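Local coordinates for protein contact-dependent inhibitor I (PDB 5I4Q) that probably acts as an immunity protein, binding the toxin contact-dependent inhibitor A and thereby protecting the cell that makes it from growth inhibition, at residues Arg91-Trp94 against His95-Ser99; Leu35-Gln38 against Ile39-Asn43. All coordinates share one frame; numbering follows the deposited sequence.

Interaction 1 of 2, residues Arg91-Trp94 against His95-Ser99; sequences RKYW and HKKFS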
loop_
_atom_site.group_PDB
_atom_site.type_symbol
_atom_site.label_atom_id
_atom_site.label_comp_id
_atom_site.label_asym_id
_atom_site.label_seq_id
_atom_site.Cartn_x
_atom_site.Cartn_y
_atom_site.Cartn_z
ATOM N N ARG B 91 -10.257 -27.281 17.020
ATOM C CA ARG B 91 -11.484 -27.601 16.251
ATOM C C ARG B 91 -12.667 -27.980 17.122
ATOM O O ARG B 91 -13.815 -27.556 16.851
ATOM C CB ARG B 91 -11.240 -28.693 15.215
ATOM C CG ARG B 91 -10.351 -28.213 14.068
ATOM C CD ARG B 91 -9.816 -29.378 13.268
ATOM N NE ARG B 91 -9.046 -28.904 12.150
ATOM C CZ ARG B 91 -9.184 -29.281 10.887
ATOM N NH1 ARG B 91 -10.098 -30.171 10.522
ATOM N NH2 ARG B 91 -8.395 -28.754 9.972
ATOM N N LYS B 92 -12.411 -28.764 18.157
ATOM C CA LYS B 92 -13.452 -29.159 19.097
ATOM C C LYS B 92 -14.049 -27.881 19.716
ATOM O O LYS B 92 -15.253 -27.724 19.805
ATOM C CB LYS B 92 -12.837 -30.084 20.165
ATOM C CG LYS B 92 -13.701 -31.199 20.727
ATOM C CD LYS B 92 -14.241 -32.182 19.671
ATOM C CE LYS B 92 -15.373 -33.088 20.192
ATOM N NZ LYS B 92 -15.888 -34.012 19.139
ATOM N N TYR B 93 -13.183 -26.964 20.145
ATOM C CA TYR B 93 -13.607 -25.711 20.770
ATOM C C TYR B 93 -14.423 -24.836 19.806
ATOM O O TYR B 93 -15.483 -24.335 20.147
ATOM C CB TYR B 93 -12.379 -24.931 21.255
ATOM C CG TYR B 93 -12.669 -23.556 21.786
ATOM C CD1 TYR B 93 -13.246 -23.374 23.048
ATOM C CD2 TYR B 93 -12.327 -22.424 21.065
ATOM C CE1 TYR B 93 -13.508 -22.096 23.550
ATOM C CE2 TYR B 93 -12.559 -21.146 21.567
ATOM C CZ TYR B 93 -13.144 -20.976 22.801
ATOM O OH TYR B 93 -13.387 -19.696 23.288
ATOM N N TRP B 94 -13.926 -24.645 18.600
ATOM C CA TRP B 94 -14.607 -23.749 17.651
ATOM C C TRP B 94 -15.899 -24.370 17.179
ATOM O O TRP B 94 -16.896 -23.665 17.034
ATOM C CB TRP B 94 -13.686 -23.366 16.488
ATOM C CG TRP B 94 -12.564 -22.425 16.916
ATOM C CD1 TRP B 94 -11.221 -22.664 16.825
ATOM C CD2 TRP B 94 -12.701 -21.125 17.500
ATOM N NE1 TRP B 94 -10.516 -21.595 17.325
ATOM C CE2 TRP B 94 -11.405 -20.636 17.747
ATOM C CE3 TRP B 94 -13.788 -20.336 17.844
ATOM C CZ2 TRP B 94 -11.167 -19.393 18.362
ATOM C CZ3 TRP B 94 -13.559 -19.088 18.433
ATOM C CH2 TRP B 94 -12.259 -18.628 18.669
ATOM N N HIS B 95 -15.913 -25.686 16.976
ATOM C CA HIS B 95 -17.159 -26.326 16.544
ATOM C C HIS B 95 -18.266 -26.079 17.563
ATOM O O HIS B 95 -19.379 -25.696 17.218
ATOM C CB HIS B 95 -16.960 -27.812 16.301
ATOM C CG HIS B 95 -18.176 -28.498 15.763
ATOM N ND1 HIS B 95 -18.876 -29.450 16.481
ATOM C CD2 HIS B 95 -18.824 -28.364 14.582
ATOM C CE1 HIS B 95 -19.903 -29.867 15.764
ATOM N NE2 HIS B 95 -19.902 -29.212 14.614
ATOM N N LYS B 96 -17.945 -26.272 18.827
ATOM C CA LYS B 96 -18.904 -26.048 19.876
ATOM C C LYS B 96 -19.404 -24.638 19.859
ATOM O O LYS B 96 -20.598 -24.419 19.889
ATOM C CB LYS B 96 -18.311 -26.394 21.247
ATOM C CG LYS B 96 -19.158 -25.922 22.427
ATOM C CD LYS B 96 -19.248 -26.984 23.522
ATOM C CE LYS B 96 -19.999 -26.499 24.765
ATOM N NZ LYS B 96 -21.416 -26.119 24.465
ATOM N N LYS B 97 -18.494 -23.674 19.805
ATOM C CA LYS B 97 -18.899 -22.267 19.858
ATOM C C LYS B 97 -19.752 -21.890 18.656
ATOM O O LYS B 97 -20.733 -21.194 18.812
ATOM C CB LYS B 97 -17.688 -21.343 19.972
ATOM C CG LYS B 97 -17.155 -21.213 21.389
ATOM C CD LYS B 97 -16.229 -20.014 21.499
ATOM C CE LYS B 97 -16.806 -18.870 22.331
ATOM N NZ LYS B 97 -16.620 -19.094 23.794
ATOM N N PHE B 98 -19.375 -22.352 17.466
ATOM C CA PHE B 98 -20.091 -22.001 16.231
ATOM C C PHE B 98 -21.492 -22.678 16.213
ATOM O O PHE B 98 -22.456 -22.081 15.797
ATOM C CB PHE B 98 -19.324 -22.455 14.986
ATOM C CG PHE B 98 -17.986 -21.793 14.759
ATOM C CD1 PHE B 98 -17.654 -20.569 15.324
ATOM C CD2 PHE B 98 -17.065 -22.389 13.918
ATOM C CE1 PHE B 98 -16.447 -19.963 15.062
ATOM C CE2 PHE B 98 -15.847 -21.795 13.686
ATOM C CZ PHE B 98 -15.534 -20.591 14.272
ATOM N N SER B 99 -21.582 -23.929 16.682
ATOM C CA SER B 99 -22.870 -24.619 16.889
ATOM C C SER B 99 -23.807 -23.876 17.847
ATOM O O SER B 99 -24.997 -23.855 17.634
ATOM C CB SER B 99 -22.627 -26.038 17.422
ATOM O OG SER B 99 -21.912 -26.819 16.478
HETATM O O HOH W 1 -17.709 -29.826 19.646
#

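Interaction 2 of 2, residues Leu35-Gln38 against Ile39-Asn43; sequences LVHQ and IGSTN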
loop_
_atom_site.group_PDB
_atom_site.type_symbol
_atom_site.label_atom_id
_atom_site.label_comp_id
_atom_site.label_asym_id
_atom_site.label_seq_id
_atom_site.Cartn_x
_atom_site.Cartn_y
_atom_site.Cartn_z
ATOM N N LEU B 35 -18.581 -20.263 5.981
ATOM C CA LEU B 35 -17.967 -21.493 6.532
ATOM C C LEU B 35 -18.235 -21.678 7.982
ATOM O O LEU B 35 -18.490 -22.788 8.441
ATOM C CB LEU B 35 -16.460 -21.496 6.369
ATOM C CG LEU B 35 -15.971 -21.929 5.011
ATOM C CD1 LEU B 35 -14.487 -21.634 4.915
ATOM C CD2 LEU B 35 -16.244 -23.400 4.782
ATOM N N VAL B 36 -18.120 -20.587 8.725
ATOM C CA VAL B 36 -18.463 -20.584 10.142
ATOM C C VAL B 36 -19.931 -21.027 10.300
ATOM O O VAL B 36 -20.208 -21.887 11.111
ATOM C CB VAL B 36 -18.213 -19.216 10.789
ATOM C CG1 VAL B 36 -18.767 -19.175 12.218
ATOM C CG2 VAL B 36 -16.701 -18.875 10.845
ATOM N N HIS B 37 -20.843 -20.455 9.510
ATOM C CA HIS B 37 -22.257 -20.830 9.542
ATOM C C HIS B 37 -22.454 -22.310 9.251
ATOM O O HIS B 37 -23.128 -22.987 10.031
ATOM C CB HIS B 37 -23.036 -19.983 8.544
ATOM C CG HIS B 37 -24.514 -20.163 8.600
ATOM N ND1 HIS B 37 -25.264 -19.816 9.704
ATOM C CD2 HIS B 37 -25.397 -20.595 7.661
ATOM C CE1 HIS B 37 -26.539 -20.063 9.457
ATOM N NE2 HIS B 37 -26.646 -20.519 8.220
ATOM N N GLN B 38 -21.831 -22.811 8.180
ATOM C CA GLN B 38 -21.940 -24.235 7.800
ATOM C C GLN B 38 -21.406 -25.158 8.878
ATOM O O GLN B 38 -22.065 -26.136 9.233
ATOM C CB GLN B 38 -21.210 -24.554 6.495
ATOM C CG GLN B 38 -21.764 -23.891 5.242
ATOM C CD GLN B 38 -20.823 -24.022 4.039
ATOM O OE1 GLN B 38 -20.366 -23.021 3.470
ATOM N NE2 GLN B 38 -20.526 -25.252 3.651
ATOM N N ILE B 39 -20.208 -24.860 9.383
ATOM C CA ILE B 39 -19.590 -25.647 10.444
ATOM C C ILE B 39 -20.497 -25.755 11.670
ATOM O O ILE B 39 -20.598 -26.807 12.293
ATOM C CB ILE B 39 -18.213 -25.052 10.839
ATOM C CG1 ILE B 39 -17.197 -25.310 9.742
ATOM C CG2 ILE B 39 -17.660 -25.666 12.124
ATOM C CD1 ILE B 39 -15.998 -24.361 9.791
ATOM N N GLY B 40 -21.137 -24.643 12.014
ATOM C CA GLY B 40 -22.040 -24.578 13.161
ATOM C C GLY B 40 -23.360 -25.286 12.943
ATOM O O GLY B 40 -24.102 -25.469 13.865
ATOM N N SER B 41 -23.644 -25.674 11.706
ATOM C CA SER B 41 -24.877 -26.367 11.347
ATOM C C SER B 41 -24.628 -27.819 11.014
ATOM O O SER B 41 -25.495 -28.438 10.456
ATOM C CB SER B 41 -25.481 -25.752 10.082
ATOM O OG SER B 41 -25.683 -24.372 10.212
ATOM N N THR B 42 -23.453 -28.380 11.291
ATOM C CA THR B 42 -23.250 -29.797 10.956
ATOM C C THR B 42 -22.525 -30.495 12.091
ATOM O O THR B 42 -22.086 -29.844 13.071
ATOM C CB THR B 42 -22.599 -29.975 9.542
ATOM O OG1 THR B 42 -22.736 -31.328 9.105
ATOM C CG2 THR B 42 -21.168 -29.610 9.471
ATOM N N ASN B 43 -22.430 -31.818 12.007
ATOM C CA ASN B 43 -21.728 -32.536 13.070
ATOM C C ASN B 43 -20.169 -32.442 12.930
ATOM O O ASN B 43 -19.628 -32.025 11.913
ATOM C CB ASN B 43 -22.277 -33.969 13.242
ATOM C CG ASN B 43 -21.802 -34.921 12.164
ATOM O OD1 ASN B 43 -20.765 -34.697 11.522
ATOM N ND2 ASN B 43 -22.545 -36.007 11.969
#

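Interaction 1 of 2, residues Arg91-Trp94 against His95-Ser99
From Arg91 to Phe98 the backbone runs as regular alpha helix, with four successive i to i+4 bonds joining 91-94 to 95-99, from His95 N and Arg91 O (2.8 Å) through to Phe98 N and Trp94 O. Two side-chain pairs, Tyr93 with Lys97 and Trp94 with Phe98, have the same i to i+4 spacing. With chi1 at 174°, the Tyr93 ring lies opposite the backbone N and beside the carbonyl carbon, which brings its end nearer Lys97. The lysine chain passes obliquely over one ring face near the rim, its CD 3.5 Å from Tyr93 CZ, and bends at chi3 and chi4 to bring NZ to Tyr93 OH at 3.3 Å, a weak hydrogen bond. The same tyrosine makes a cation-pi contact with Arg59 of the contact-dependent inhibitor A chain. Trp94, buried, meets Phe98 one turn on. Their rings are near parallel (25°) but slid apart, centroids 5.7 Å from each other, so overlap is slight; Trp94 CE3 lies 3.9 Å from Phe98 CE1. Phe98 also meets the tryptophan nearer its backbone: Trp94 CB sits over the phenyl face as a CH-pi contact, 4.3 Å from the centroid, and Trp94 O lies above the ring toward its rim. Beyond the segments, Trp94 packs on Phe51, Leu83 and Pro105. On another side of the helix a water donates to Lys92 O and lies at the edge of the His95 ring, weakly bound to ND1; NE2 has its partner in Thr42. Ser99 OG donates to His95 O from above the carbonyl plane, so this oxygen accepts from both the backbone N and the hydroxyl of Ser99. The arrangement is that of an amphipathic helix: 88-99 packs Trp94 and Phe98 inward in an all-helical fold, while Tyr93 reaches the toxin.

Interaction 2 of 2, residues Leu35-Gln38 against Ile39-Asn43
Ile39 lies one turn beyond Leu35 near the C-terminal end of helix 4-40, where an i to i+3 turn, Ser41 N to Gln38 O, follows the i to i+4 bonds. Its backbone N bonds to Leu35 O at 2.9 Å, and the side chain rises beside that same oxygen. Ile39 CB is 3.3 Å from Leu35 O. CG1, anti to the carbonyl carbon of Ile39 (chi1 -72°), stays close to the oxygen. The terminal Ile39 CD1 remains 3.2 Å from Leu35 O. It also comes within 4.5 Å of Leu35 CB, a loose apolar contact. Outside the segments the isoleucine packs on Leu50 and Phe51 of helix 44-66 and on Phe98 of helix 88-99, so this buried side chain sits where three helices meet. Gly40 N bonds to Val36 O, and Ser41 N donates to Gln38 O, three residues back, at 3.0 Å. That bond is bent, its donor standing well above the carbonyl plane. After the turn, Asn43 occupies the N-cap of helix 44-66, its OD1 accepting from Asn46 N. Ser41 OG, held beside its own backbone N (chi1 -55°), folds back over one face of the His37 ring and donates to His37 O at 2.9 Å.

How the interactions relate
Interaction 2 comes first along the chain, ending the long helix 4-40 and leading through residues 41-43 into helix 44-66. The chain then runs through helix 74-82 before interaction 1 forms within helix 88-99. Each is local, between adjoining segments, so neither closes a long loop; they lie in series, without nesting or crossing. In space they meet: the centres of interactions 1 and 2 are about 9 Å apart, on the same side of the chain's centre. His95 NE2 reaches Thr42 O at 2.7 Å, a probable hydrogen bond, and Phe98 CD1 packs 3.6 Å from Val36 CG1. These contacts tie helix 88-99 to the end of helix 4-40 and the turn that follows it.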